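PDB 3N0X: possible substrate binding protein of ABC transporter system from Rhodopseudomonas palustris, which probably binds a branched-chain amino acid or related small solute and presents it to an ABC transporter for uptake, as leucine-binding family members do. Local coordinates for residues A130-Q140 with G157-T168; G252-I260 with P280-G288. One frame throughout, in Å; residues are numbered along the deposited sequence.

The two contacts lie in series along the chain, with contact 1 (130-140 with 157-168) complete before contact 2 (252-260 with 280-288) begins, and their centres are about 21 Å apart. Contact 1 pairs helices 126-137 and 152-165 beside the parallel sheet that includes strands 142-149 and 171-178. Contact 2 begins on strand 251-254 and runs to the N-terminal end of helix 283-302, which leans on helix 18-35. The two meet where Asn-133 OD1 probably accepts a hydrogen bond from Ala-253 N, 3.0 Å away. Contact 1 thus lies within one lobe, while contact 2, which touches it at Ala-253, probably bridges that lobe and its partner, consistent with a two-lobed periplasmic binding protein.

Contact 1: A130-Q140 with G157-T168; sequences AISNAVAIGKQ and GVAAFKEALAKT
Phe-161 is the knob of this interface, its side chain lodged among Ala-130, Asn-133, Ala-134 and Ile-137 of the facing helix. Its CB lies 4.3 Å from Ala-130 CB. With CG set opposite the backbone N (chi1 177°), the ring reaches along the neighbouring helix, and CD2 brings its edge to 3.5 Å from Ala-130 O. Ala-134 CB sits over one face, shifted toward the rim, in a CH-pi contact 4.0 Å from the centroid of the Phe-161 ring. CE2 runs beside the backbone of Ala-134, and the outermost atom, CZ, meets Ile-137 CD1 at the ring edge, the two side chains crossing at about a right angle. Trp-206 stacks on the same phenyl ring and donates its NE1 to Asn-133 OD1, while Asn-133 ND2 is hydrogen-bonded to Asp-129 O.

Beyond the phenyl ring the surfaces are built of small residues. Ala-164 CB packs 3.8 Å from Ala-134 CB and also touches CG2 of Ile-131, while Ala-160 CB meets Ala-130 CB and Ile-131 CG1. These methyls let the axes of 130-137 and 157-165 come to 7.8 Å, running roughly the same way at 37°.

Where the first helix ends, Thr-168 CB rests 3.4 Å from Gly-138 O. Its hydroxyl donates to Leu-165 O (OG1 to O 2.7 Å) in the carbonyl plane, on a lone pair; the same oxygen takes Thr-168 N, so two bonds grip it. Gly-138, having no side chain, lets Thr-168 OG1 and Leu-165 CD1 close in on its CA.

Phe-161 and Leu-165 also touch strand 142-149, the strand that links the two helices in the chain. A neighbouring helix pair laid against a parallel sheet in this way is the alpha/beta layering of a periplasmic binding protein lobe.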
ATOM      1  N   ALA A 130       9.113  -0.073  -0.473  1.00 12.85           N
ATOM      2  CA  ALA A 130      10.500  -0.222  -0.813  1.00 13.58           C
ATOM      3  C   ALA A 130      11.298  -0.869   0.306  1.00 12.56           C
ATOM      4  O   ALA A 130      12.110  -1.753   0.071  1.00 13.48           O
ATOM      5  CB  ALA A 130      11.083   1.180  -1.197  1.00 13.98           C
ATOM      6  N   ILE A 131      11.048  -0.424   1.535  1.00 12.48           N
ATOM      7  CA  ILE A 131      11.733  -0.949   2.677  1.00 12.21           C
ATOM      8  C   ILE A 131      11.431  -2.436   2.911  1.00 13.08           C
ATOM      9  O   ILE A 131      12.339  -3.239   3.184  1.00 12.79           O
ATOM     10  CB  ILE A 131      11.407  -0.074   3.931  1.00 12.90           C
ATOM     11  CG1 ILE A 131      12.052   1.292   3.770  1.00 14.85           C
ATOM     12  CG2 ILE A 131      11.874  -0.753   5.209  1.00 13.41           C
ATOM     13  CD1 ILE A 131      11.517   2.379   4.732  1.00 14.38           C
ATOM     14  N   SER A 132      10.155  -2.801   2.843  1.00 13.08           N
ATOM     15  CA  SER A 132       9.794  -4.191   2.991  1.00 13.30           C
ATOM     16  C   SER A 132      10.541  -5.067   1.968  1.00 12.20           C
ATOM     17  O   SER A 132      10.946  -6.180   2.286  1.00 11.87           O
ATOM     18  CB  SER A 132       8.273  -4.391   2.866  1.00 13.00           C
ATOM     19  OG  SER A 132       7.782  -4.078   1.569  1.00 12.48           O
ATOM     20  N   ASN A 133      10.685  -4.601   0.737  1.00 11.61           N
ATOM     21  CA  ASN A 133      11.461  -5.351  -0.254  1.00 10.87           C
ATOM     22  C   ASN A 133      12.919  -5.544   0.129  1.00 12.42           C
ATOM     23  O   ASN A 133      13.474  -6.627   0.001  1.00 12.27           O
ATOM     24  CB  ASN A 133      11.301  -4.732  -1.645  1.00 10.90           C
ATOM     25  CG  ASN A 133      10.041  -5.194  -2.326  1.00 13.19           C
ATOM     26  OD1 ASN A 133      10.073  -6.193  -3.071  1.00 11.96           O
ATOM     27  ND2 ASN A 133       8.918  -4.529  -2.055  1.00 13.48           N
ATOM     28  N   ALA A 134      13.542  -4.487   0.646  1.00 12.24           N
ATOM     29  CA  ALA A 134      14.942  -4.574   1.063  1.00 11.55           C
ATOM     30  C   ALA A 134      15.115  -5.553   2.211  1.00 13.57           C
ATOM     31  O   ALA A 134      16.049  -6.361   2.220  1.00 13.56           O
ATOM     32  CB  ALA A 134      15.480  -3.185   1.459  1.00 13.87           C
ATOM     33  N   VAL A 135      14.211  -5.498   3.201  1.00 12.66           N
ATOM     34  CA  VAL A 135      14.258  -6.385   4.346  1.00 13.87           C
ATOM     35  C   VAL A 135      13.968  -7.836   3.895  1.00 13.75           C
ATOM     36  O   VAL A 135      14.589  -8.791   4.421  1.00 15.94           O
ATOM     37  CB  VAL A 135      13.266  -5.904   5.443  1.00 13.86           C
ATOM     38  CG1 VAL A 135      13.069  -6.957   6.534  1.00 15.28           C
ATOM     39  CG2 VAL A 135      13.742  -4.544   6.001  1.00 16.15           C
ATOM     40  N   ALA A 136      13.084  -8.008   2.911  1.00 12.97           N
ATOM     41  CA  ALA A 136      12.760  -9.334   2.426  1.00 13.63           C
ATOM     42  C   ALA A 136      13.981 -10.002   1.768  1.00 14.09           C
ATOM     43  O   ALA A 136      14.324 -11.147   2.115  1.00 15.78           O
ATOM     44  CB  ALA A 136      11.609  -9.266   1.402  1.00 13.20           C
ATOM     45  N   ILE A 137      14.648  -9.291   0.851  1.00 13.04           N
ATOM     46  CA  ILE A 137      15.655  -9.945   0.015  1.00 12.98           C
ATOM     47  C   ILE A 137      17.100  -9.713   0.438  1.00 14.89           C
ATOM     48  O   ILE A 137      18.003 -10.382  -0.024  1.00 15.65           O
ATOM     49  CB  ILE A 137      15.472  -9.569  -1.472  1.00 13.66           C
ATOM     50  CG1 ILE A 137      15.885  -8.109  -1.758  1.00 14.37           C
ATOM     51  CG2 ILE A 137      13.999  -9.820  -1.899  1.00 15.39           C
ATOM     52  CD1 ILE A 137      15.819  -7.721  -3.276  1.00 13.56           C
ATOM     53  N   GLY A 138      17.314  -8.735   1.297  1.00 15.24           N
ATOM     54  CA  GLY A 138      18.668  -8.400   1.751  1.00 17.62           C
ATOM     55  C   GLY A 138      19.184  -9.316   2.835  1.00 18.89           C
ATOM     56  O   GLY A 138      18.620  -9.406   3.921  1.00 18.74           O
ATOM     57  N   LYS A 139      20.257 -10.022   2.546  1.00 18.62           N
ATOM     58  CA  LYS A 139      20.889 -10.888   3.547  1.00 19.09           C
ATOM     59  C   LYS A 139      22.376 -10.915   3.252  1.00 19.73           C
ATOM     60  O   LYS A 139      22.840 -10.513   2.167  1.00 18.37           O
ATOM     61  CB  LYS A 139      20.347 -12.329   3.437  1.00 20.84           C
ATOM     62  CG  LYS A 139      18.796 -12.485   3.370  1.00 29.55           C
ATOM     63  CD  LYS A 139      18.070 -12.240   4.695  1.00 33.19           C
ATOM     64  CE  LYS A 139      16.609 -11.848   4.466  1.00 30.90           C
ATOM     65  NZ  LYS A 139      15.750 -12.989   3.976  1.00 34.35           N
ATOM     66  N   GLN A 140      23.136 -11.428   4.209  1.00 21.11           N
ATOM     67  CA  GLN A 140      24.541 -11.653   3.969  1.00 21.92           C
ATOM     68  C   GLN A 140      24.696 -12.604   2.767  1.00 20.81           C
ATOM     69  O   GLN A 140      23.927 -13.556   2.597  1.00 22.03           O
ATOM     70  CB  GLN A 140      25.166 -12.284   5.230  1.00 27.15           C
ATOM     71  CG  GLN A 140      26.656 -12.306   5.171  1.00 34.48           C
ATOM     72  CD  GLN A 140      27.253 -10.899   5.169  1.00 44.97           C
ATOM     73  OE1 GLN A 140      27.051 -10.126   6.114  1.00 51.40           O
ATOM     74  NE2 GLN A 140      27.991 -10.567   4.110  1.00 48.58           N
ATOM     75  N   GLY A 157      12.093   5.799  -4.018  1.00 15.26           N
ATOM     76  CA  GLY A 157      11.897   4.381  -3.674  1.00 15.63           C
ATOM     77  C   GLY A 157      13.235   3.691  -3.515  1.00 13.56           C
ATOM     78  O   GLY A 157      13.478   2.972  -2.543  1.00 14.70           O
ATOM     79  N   VAL A 158      14.137   3.908  -4.464  1.00 14.33           N
ATOM     80  CA  VAL A 158      15.468   3.289  -4.340  1.00 14.03           C
ATOM     81  C   VAL A 158      16.219   3.862  -3.154  1.00 15.45           C
ATOM     82  O   VAL A 158      16.890   3.123  -2.440  1.00 13.35           O
ATOM     83  CB  VAL A 158      16.287   3.377  -5.628  1.00 13.29           C
ATOM     84  CG1 VAL A 158      17.767   2.905  -5.380  1.00 14.67           C
ATOM     85  CG2 VAL A 158      15.648   2.570  -6.762  1.00 14.54           C
ATOM     86  N   ALA A 159      16.058   5.160  -2.876  1.00 14.51           N
ATOM     87  CA  ALA A 159      16.702   5.718  -1.696  1.00 15.04           C
ATOM     88  C   ALA A 159      16.275   5.012  -0.431  1.00 14.86           C
ATOM     89  O   ALA A 159      17.095   4.683   0.441  1.00 15.56           O
ATOM     90  CB  ALA A 159      16.456   7.254  -1.600  1.00 14.63           C
ATOM     91  N   ALA A 160      14.975   4.782  -0.289  1.00 14.45           N
ATOM     92  CA  ALA A 160      14.422   4.100   0.898  1.00 13.83           C
ATOM     93  C   ALA A 160      14.903   2.644   1.002  1.00 13.70           C
ATOM     94  O   ALA A 160      15.277   2.145   2.071  1.00 14.88           O
ATOM     95  CB  ALA A 160      12.901   4.183   0.895  1.00 12.77           C
ATOM     96  N   PHE A 161      14.882   1.969  -0.147  1.00 13.63           N
ATOM     97  CA  PHE A 161      15.380   0.609  -0.253  1.00 13.84           C
ATOM     98  C   PHE A 161      16.841   0.535   0.189  1.00 13.64           C
ATOM     99  O   PHE A 161      17.199  -0.358   0.960  1.00 14.64           O
ATOM    100  CB  PHE A 161      15.183   0.143  -1.727  1.00 11.81           C
ATOM    101  CG  PHE A 161      15.704  -1.219  -2.049  1.00 11.85           C
ATOM    102  CD1 PHE A 161      17.011  -1.401  -2.477  1.00 12.57           C
ATOM    103  CD2 PHE A 161      14.855  -2.335  -1.994  1.00 13.97           C
ATOM    104  CE1 PHE A 161      17.476  -2.671  -2.815  1.00 13.36           C
ATOM    105  CE2 PHE A 161      15.306  -3.599  -2.370  1.00 14.00           C
ATOM    106  CZ  PHE A 161      16.641  -3.777  -2.746  1.00 14.26           C
ATOM    107  N   LYS A 162      17.677   1.448  -0.345  1.00 14.82           N
ATOM    108  CA  LYS A 162      19.138   1.478  -0.110  1.00 15.15           C
ATOM    109  C   LYS A 162      19.450   1.688   1.367  1.00 16.37           C
ATOM    110  O   LYS A 162      20.283   1.013   1.937  1.00 17.97           O
ATOM    111  CB  LYS A 162      19.768   2.580  -0.961  1.00 18.00           C
ATOM    112  CG  LYS A 162      21.248   2.858  -0.754  1.00 23.03           C
ATOM    113  CD  LYS A 162      21.628   3.940  -1.767  1.00 27.21           C
ATOM    114  CE  LYS A 162      23.108   4.256  -1.780  1.00 33.98           C
ATOM    115  NZ  LYS A 162      23.348   5.243  -2.878  1.00 35.25           N
ATOM    116  N   GLU A 163      18.723   2.584   1.998  1.00 15.78           N
ATOM    117  CA  GLU A 163      18.948   2.825   3.414  0.50 16.48           C
ATOM    118  C   GLU A 163      18.592   1.587   4.252  1.00 16.85           C
ATOM    119  O   GLU A 163      19.361   1.213   5.153  1.00 18.56           O
ATOM    120  CB  GLU A 163      18.233   4.096   3.854  0.50 18.04           C
ATOM    121  CG  GLU A 163      18.358   4.427   5.338  0.50 20.04           C
ATOM    122  CD  GLU A 163      19.789   4.686   5.827  0.50 25.68           C
ATOM    123  OE1 GLU A 163      20.677   5.077   5.028  0.50 28.55           O
ATOM    124  OE2 GLU A 163      20.014   4.511   7.045  0.50 32.58           O
ATOM    125  N   ALA A 164      17.446   0.937   3.979  1.00 15.78           N
ATOM    126  CA  ALA A 164      17.110  -0.297   4.683  1.00 14.81           C
ATOM    127  C   ALA A 164      18.082  -1.442   4.412  1.00 14.95           C
ATOM    128  O   ALA A 164      18.367  -2.272   5.282  1.00 17.47           O
ATOM    129  CB  ALA A 164      15.651  -0.735   4.343  1.00 16.46           C
ATOM    130  N   LEU A 165      18.553  -1.517   3.172  1.00 16.85           N
ATOM    131  CA  LEU A 165      19.418  -2.594   2.761  1.00 16.41           C
ATOM    132  C   LEU A 165      20.719  -2.562   3.527  1.00 18.55           C
ATOM    133  O   LEU A 165      21.311  -3.618   3.768  1.00 18.05           O
ATOM    134  CB  LEU A 165      19.676  -2.539   1.265  1.00 16.29           C
ATOM    135  CG  LEU A 165      20.242  -3.840   0.679  1.00 16.52           C
ATOM    136  CD1 LEU A 165      19.074  -4.839   0.475  1.00 13.24           C
ATOM    137  CD2 LEU A 165      20.993  -3.548  -0.659  1.00 18.89           C
ATOM    138  N   ALA A 166      21.153  -1.363   3.909  1.00 20.51           N
ATOM    139  CA  ALA A 166      22.467  -1.193   4.564  1.00 24.08           C
ATOM    140  C   ALA A 166      22.602  -1.975   5.865  1.00 26.94           C
ATOM    141  O   ALA A 166      23.685  -2.432   6.202  1.00 30.08           O
ATOM    142  CB  ALA A 166      22.793   0.320   4.768  1.00 25.13           C
ATOM    143  N   LYS A 167      21.492  -2.209   6.554  1.00 26.62           N
ATOM    144  CA  LYS A 167      21.511  -2.896   7.818  1.00 29.74           C
ATOM    145  C   LYS A 167      21.323  -4.424   7.666  1.00 29.27           C
ATOM    146  O   LYS A 167      21.401  -5.159   8.651  1.00 30.67           O
ATOM    147  CB  LYS A 167      20.424  -2.282   8.716  1.00 32.18           C
ATOM    148  CG  LYS A 167      20.035  -0.836   8.289  1.00 36.94           C
ATOM    149  N   THR A 168      21.130  -4.907   6.436  1.00 24.43           N
ATOM    150  CA  THR A 168      20.783  -6.307   6.205  1.00 21.91           C
ATOM    151  C   THR A 168      21.951  -7.257   5.957  1.00 22.86           C
ATOM    152  O   THR A 168      21.765  -8.478   6.007  1.00 25.17           O
ATOM    153  CB  THR A 168      19.868  -6.466   4.959  1.00 21.16           C
ATOM    154  OG1 THR A 168      20.603  -6.189   3.743  1.00 18.19           O
ATOM    155  CG2 THR A 168      18.612  -5.570   5.061  1.00 19.69           C
TER

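Contact 2: G252-I260 with P280-G288; sequences GATYYYYDI and PPDFFTAGG
Tyr-255 drives the edge of its ring into the face of Phe-283, an edge-to-face pair with centroids 5.1 Å apart and planes at 67°. Tyr-255 CD2 is the bump, 3.6 Å from Phe-283 CG, and CB of the same tyrosine lies over that face too; the two side chains slide past each other in opposite directions. Farther out, Tyr-255 OH reaches to 3.2 Å from Gly-287 CA, where the missing side chain leaves it room. The rim of the Phe-283 ring is lined by Tyr-256 O, 3.2 Å from CE1, and by Thr-254 OG1.

Tyr-256 offers a flat face instead: Ala-286 CB is the bump set over its centre, 3.7 Å from the centroid, while Pro-281 CG props the phenol oxygen, which hydrogen-bonds Asn-266. The chain here leaves strand 251-254 of one lobe and heads for helices 264-277 and 283-302, so these rings probably pack where a type I periplasmic binding protein crosses between lobes; a glycerol lies close to Phe-283. With Phe-283 replaced by an alanine, the edge of Tyr-255 would probably lose the face it packs on, leaving a gap and a ring freer to turn.

At the far end the Tyr-258 ring, in one of its two conformers, is sandwiched between Tyr-257 CE2 and Pro-280 CB, the latter 3.5 Å from the centroid of the Tyr-258 ring. With CG between the backbone N and the carbonyl carbon (chi1 63°), the ring lies against Pro-280. Between the backbones a water accepts from Tyr-258 N and donates to Pro-281 O, each 2.9 Å from the water oxygen.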
ATOM      1  N   GLY A 252      10.070 -11.154  -3.447  1.00 12.06           N
ATOM      2  CA  GLY A 252       9.909  -9.759  -3.170  1.00 11.81           C
ATOM      3  C   GLY A 252       9.060  -9.588  -1.948  1.00 12.11           C
ATOM      4  O   GLY A 252       8.777 -10.577  -1.227  1.00 12.18           O
ATOM      5  N   ALA A 253       8.566  -8.362  -1.755  1.00 10.29           N
ATOM      6  CA  ALA A 253       7.593  -8.117  -0.711  1.00 12.57           C
ATOM      7  C   ALA A 253       6.361  -7.442  -1.240  1.00 12.86           C
ATOM      8  O   ALA A 253       6.418  -6.709  -2.219  1.00 12.16           O
ATOM      9  CB  ALA A 253       8.206  -7.259   0.409  1.00 14.37           C
ATOM     10  N   THR A 254       5.238  -7.723  -0.581  1.00 12.28           N
ATOM     11  CA  THR A 254       3.938  -7.191  -0.944  1.00 11.55           C
ATOM     12  C   THR A 254       3.146  -6.657   0.249  1.00 11.12           C
ATOM     13  O   THR A 254       3.288  -7.105   1.393  1.00 12.80           O
ATOM     14  CB  THR A 254       3.092  -8.254  -1.721  1.00 13.15           C
ATOM     15  OG1 THR A 254       1.990  -7.584  -2.376  1.00 14.26           O
ATOM     16  CG2 THR A 254       2.634  -9.418  -0.813  1.00 12.88           C
ATOM     17  N   TYR A 255       2.270  -5.708  -0.056  1.00 11.71           N
ATOM     18  CA  TYR A 255       1.337  -5.158   0.928  1.00 12.48           C
ATOM     19  C   TYR A 255       0.289  -6.201   1.354  1.00 11.78           C
ATOM     20  O   TYR A 255      -0.161  -6.217   2.496  1.00 11.96           O
ATOM     21  CB  TYR A 255       0.638  -3.934   0.276  1.00 12.30           C
ATOM     22  CG  TYR A 255      -0.646  -3.441   0.939  1.00 11.92           C
ATOM     23  CD1 TYR A 255      -0.645  -2.747   2.153  1.00 11.83           C
ATOM     24  CD2 TYR A 255      -1.844  -3.633   0.321  1.00 11.53           C
ATOM     25  CE1 TYR A 255      -1.829  -2.284   2.725  1.00 11.00           C
ATOM     26  CE2 TYR A 255      -3.024  -3.236   0.915  1.00 12.88           C
ATOM     27  CZ  TYR A 255      -3.014  -2.522   2.094  1.00 15.69           C
ATOM     28  OH  TYR A 255      -4.201  -2.075   2.641  1.00 14.72           O
ATOM     29  N   TYR A 256      -0.139  -7.030   0.417  1.00 10.09           N
ATOM     30  CA  TYR A 256      -1.227  -7.968   0.636  1.00 11.57           C
ATOM     31  C   TYR A 256      -1.281  -9.022  -0.466  1.00 12.65           C
ATOM     32  O   TYR A 256      -0.945  -8.759  -1.613  1.00 15.83           O
ATOM     33  CB  TYR A 256      -2.574  -7.235   0.675  1.00 10.69           C
ATOM     34  CG  TYR A 256      -3.789  -8.100   1.045  1.00 11.06           C
ATOM     35  CD1 TYR A 256      -4.055  -8.476   2.370  1.00 11.88           C
ATOM     36  CD2 TYR A 256      -4.695  -8.500   0.067  1.00 11.95           C
ATOM     37  CE1 TYR A 256      -5.185  -9.234   2.677  1.00 12.19           C
ATOM     38  CE2 TYR A 256      -5.808  -9.245   0.362  1.00 10.95           C
ATOM     39  CZ  TYR A 256      -6.028  -9.640   1.682  1.00 12.16           C
ATOM     40  OH  TYR A 256      -7.156 -10.387   1.944  1.00 13.39           O
ATOM     41  N   TYR A 257      -1.698 -10.225  -0.087  1.00 13.42           N
ATOM     42  CA  TYR A 257      -2.148 -11.277  -1.021  1.00 12.91           C
ATOM     43  C   TYR A 257      -3.157 -12.060  -0.201  1.00 12.64           C
ATOM     44  O   TYR A 257      -2.858 -12.422   0.925  1.00 12.64           O
ATOM     45  CB  TYR A 257      -0.996 -12.142  -1.552  1.00 12.16           C
ATOM     46  CG  TYR A 257      -1.463 -13.217  -2.488  1.00 13.02           C
ATOM     47  CD1 TYR A 257      -1.781 -12.910  -3.795  1.00 13.58           C
ATOM     48  CD2 TYR A 257      -1.619 -14.518  -2.067  1.00 13.87           C
ATOM     49  CE1 TYR A 257      -2.231 -13.890  -4.668  1.00 16.21           C
ATOM     50  CE2 TYR A 257      -2.044 -15.507  -2.913  1.00 13.53           C
ATOM     51  CZ  TYR A 257      -2.367 -15.191  -4.205  1.00 14.20           C
ATOM     52  OH  TYR A 257      -2.839 -16.188  -5.027  1.00 16.28           O
ATOM     53  N   TYR A 258      -4.339 -12.294  -0.754  1.00 13.56           N
ATOM     54  CA  TYR A 258      -5.456 -12.823   0.030  0.50 14.23           C
ATOM     55  C   TYR A 258      -5.138 -14.073   0.843  1.00 13.84           C
ATOM     56  O   TYR A 258      -5.642 -14.226   1.949  1.00 13.65           O
ATOM     57  CB  TYR A 258      -6.694 -13.059  -0.847  0.50 14.54           C
ATOM     58  CG  TYR A 258      -6.547 -14.094  -1.945  0.50 14.39           C
ATOM     59  CD1 TYR A 258      -5.975 -13.766  -3.169  0.50 13.66           C
ATOM     60  CD2 TYR A 258      -7.017 -15.385  -1.767  0.50 19.28           C
ATOM     61  CE1 TYR A 258      -5.854 -14.723  -4.193  0.50 15.66           C
ATOM     62  CE2 TYR A 258      -6.905 -16.344  -2.780  0.50 14.25           C
ATOM     63  CZ  TYR A 258      -6.319 -16.008  -3.988  0.50 19.22           C
ATOM     64  OH  TYR A 258      -6.187 -16.984  -4.983  0.50 15.54           O
ATOM     65  N   ASP A 259      -4.336 -14.980   0.284  1.00 12.14           N
ATOM     66  CA  ASP A 259      -4.135 -16.283   0.917  0.60 13.21           C
ATOM     67  C   ASP A 259      -2.986 -16.266   1.898  1.00 14.82           C
ATOM     68  O   ASP A 259      -2.718 -17.278   2.530  1.00 17.05           O
ATOM     69  CB  ASP A 259      -3.917 -17.389  -0.135  0.60 13.86           C
ATOM     70  CG  ASP A 259      -4.242 -18.805   0.392  0.60 18.24           C
ATOM     71  OD1 ASP A 259      -5.266 -18.968   1.077  0.60 16.36           O
ATOM     72  OD2 ASP A 259      -3.494 -19.764   0.074  0.60 22.60           O
ATOM     73  N   ILE A 260      -2.299 -15.122   2.067  1.00 14.71           N
ATOM     74  CA  ILE A 260      -1.198 -15.093   3.033  1.00 14.52           C
ATOM     75  C   ILE A 260      -1.596 -14.876   4.510  1.00 16.39           C
ATOM     76  O   ILE A 260      -1.250 -15.691   5.370  1.00 17.60           O
ATOM     77  CB  ILE A 260      -0.053 -14.140   2.610  1.00 14.24           C
ATOM     78  CG1 ILE A 260       0.674 -14.710   1.379  1.00 14.47           C
ATOM     79  CG2 ILE A 260       0.960 -13.924   3.729  1.00 15.15           C
ATOM     80  CD1 ILE A 260       1.826 -13.833   0.893  1.00 15.63           C
ATOM     81  N   PRO A 280     -11.549 -13.348  -4.996  1.00 18.06           N
ATOM     82  CA  PRO A 280     -10.906 -12.978  -3.743  1.00 16.96           C
ATOM     83  C   PRO A 280     -10.765 -11.464  -3.550  1.00 14.29           C
ATOM     84  O   PRO A 280     -10.842 -10.669  -4.543  1.00 17.06           O
ATOM     85  CB  PRO A 280      -9.529 -13.632  -3.837  1.00 17.33           C
ATOM     86  CG  PRO A 280      -9.347 -14.019  -5.251  1.00 19.35           C
ATOM     87  CD  PRO A 280     -10.576 -13.755  -6.019  1.00 20.83           C
ATOM     88  N   PRO A 281     -10.588 -11.046  -2.278  1.00 14.23           N
ATOM     89  CA  PRO A 281     -10.283  -9.663  -1.999  1.00 13.05           C
ATOM     90  C   PRO A 281      -8.906  -9.302  -2.529  1.00 13.92           C
ATOM     91  O   PRO A 281      -8.019 -10.156  -2.583  1.00 14.50           O
ATOM     92  CB  PRO A 281     -10.304  -9.593  -0.472  1.00 14.31           C
ATOM     93  CG  PRO A 281      -9.998 -10.963  -0.007  1.00 14.58           C
ATOM     94  CD  PRO A 281     -10.523 -11.899  -1.069  1.00 15.30           C
ATOM     95  N   ASP A 282      -8.738  -8.033  -2.863  1.00 15.54           N
ATOM     96  CA  ASP A 282      -7.452  -7.482  -3.363  1.00 15.08           C
ATOM     97  C   ASP A 282      -6.965  -6.343  -2.432  1.00 13.80           C
ATOM     98  O   ASP A 282      -7.552  -6.079  -1.358  1.00 13.53           O
ATOM     99  CB  ASP A 282      -7.662  -7.038  -4.823  1.00 16.36           C
ATOM    100  CG  ASP A 282      -6.373  -7.136  -5.715  1.00 16.34           C
ATOM    101  OD1 ASP A 282      -5.237  -7.131  -5.180  1.00 17.70           O
ATOM    102  OD2 ASP A 282      -6.563  -7.165  -6.976  1.00 16.97           O
ATOM    103  N   PHE A 283      -5.869  -5.676  -2.827  1.00 14.16           N
ATOM    104  CA  PHE A 283      -5.276  -4.588  -2.031  1.00 13.19           C
ATOM    105  C   PHE A 283      -6.338  -3.640  -1.491  1.00 12.46           C
ATOM    106  O   PHE A 283      -6.341  -3.273  -0.313  1.00 12.83           O
ATOM    107  CB  PHE A 283      -4.326  -3.704  -2.881  1.00 12.87           C
ATOM    108  CG  PHE A 283      -2.903  -4.226  -3.071  1.00 12.62           C
ATOM    109  CD1 PHE A 283      -2.553  -5.568  -3.003  1.00 13.35           C
ATOM    110  CD2 PHE A 283      -1.907  -3.317  -3.382  1.00 13.62           C
ATOM    111  CE1 PHE A 283      -1.213  -5.970  -3.241  1.00 12.03           C
ATOM    112  CE2 PHE A 283      -0.591  -3.712  -3.542  1.00 14.37           C
ATOM    113  CZ  PHE A 283      -0.258  -5.042  -3.498  1.00 14.44           C
ATOM    114  N   PHE A 284      -7.166  -3.160  -2.401  1.00 13.21           N
ATOM    115  CA  PHE A 284      -8.059  -2.059  -2.086  1.00 12.75           C
ATOM    116  C   PHE A 284      -9.146  -2.489  -1.118  1.00 14.07           C
ATOM    117  O   PHE A 284      -9.581  -1.722  -0.232  1.00 13.38           O
ATOM    118  CB  PHE A 284      -8.591  -1.443  -3.388  1.00 14.30           C
ATOM    119  CG  PHE A 284      -7.502  -0.895  -4.235  1.00 15.73           C
ATOM    120  CD1 PHE A 284      -6.961   0.334  -3.955  1.00 20.65           C
ATOM    121  CD2 PHE A 284      -7.039  -1.591  -5.338  1.00 14.57           C
ATOM    122  CE1 PHE A 284      -5.922   0.857  -4.732  1.00 19.73           C
ATOM    123  CE2 PHE A 284      -5.973  -1.106  -6.070  1.00 15.74           C
ATOM    124  CZ  PHE A 284      -5.415   0.103  -5.776  1.00 20.82           C
ATOM    125  N   THR A 285      -9.562  -3.729  -1.263  1.00 12.62           N
ATOM    126  CA  THR A 285     -10.554  -4.315  -0.386  1.00 11.71           C
ATOM    127  C   THR A 285      -9.981  -4.390   1.026  1.00 11.01           C
ATOM    128  O   THR A 285     -10.611  -3.989   2.023  1.00 11.84           O
ATOM    129  CB  THR A 285     -10.871  -5.746  -0.795  1.00 13.75           C
ATOM    130  OG1 THR A 285     -10.904  -5.874  -2.228  1.00 16.95           O
ATOM    131  CG2 THR A 285     -12.213  -6.159  -0.198  1.00 14.03           C
ATOM    132  N   ALA A 286      -8.775  -4.921   1.142  1.00 13.18           N
ATOM    133  CA  ALA A 286      -8.126  -5.054   2.425  1.00 13.91           C
ATOM    134  C   ALA A 286      -7.906  -3.690   3.090  1.00 13.05           C
ATOM    135  O   ALA A 286      -8.105  -3.521   4.283  1.00 13.43           O
ATOM    136  CB  ALA A 286      -6.762  -5.817   2.291  1.00 14.55           C
ATOM    137  N   GLY A 287      -7.494  -2.711   2.308  1.00 13.43           N
ATOM    138  CA  GLY A 287      -7.309  -1.369   2.829  1.00 12.36           C
ATOM    139  C   GLY A 287      -8.580  -0.656   3.251  1.00 12.93           C
ATOM    140  O   GLY A 287      -8.617   0.008   4.295  1.00 12.18           O
ATOM    141  N   GLY A 288      -9.654  -0.841   2.498  1.00 12.43           N
ATOM    142  CA  GLY A 288     -10.923  -0.240   2.895  1.00 12.59           C
ATOM    143  C   GLY A 288     -11.411  -0.820   4.197  1.00 12.58           C
ATOM    144  O   GLY A 288     -11.949  -0.119   5.038  1.00 12.39           O
TER
HETATM  145  O   HOH W   1      -5.215 -10.723  -2.967  1.00 15.75           O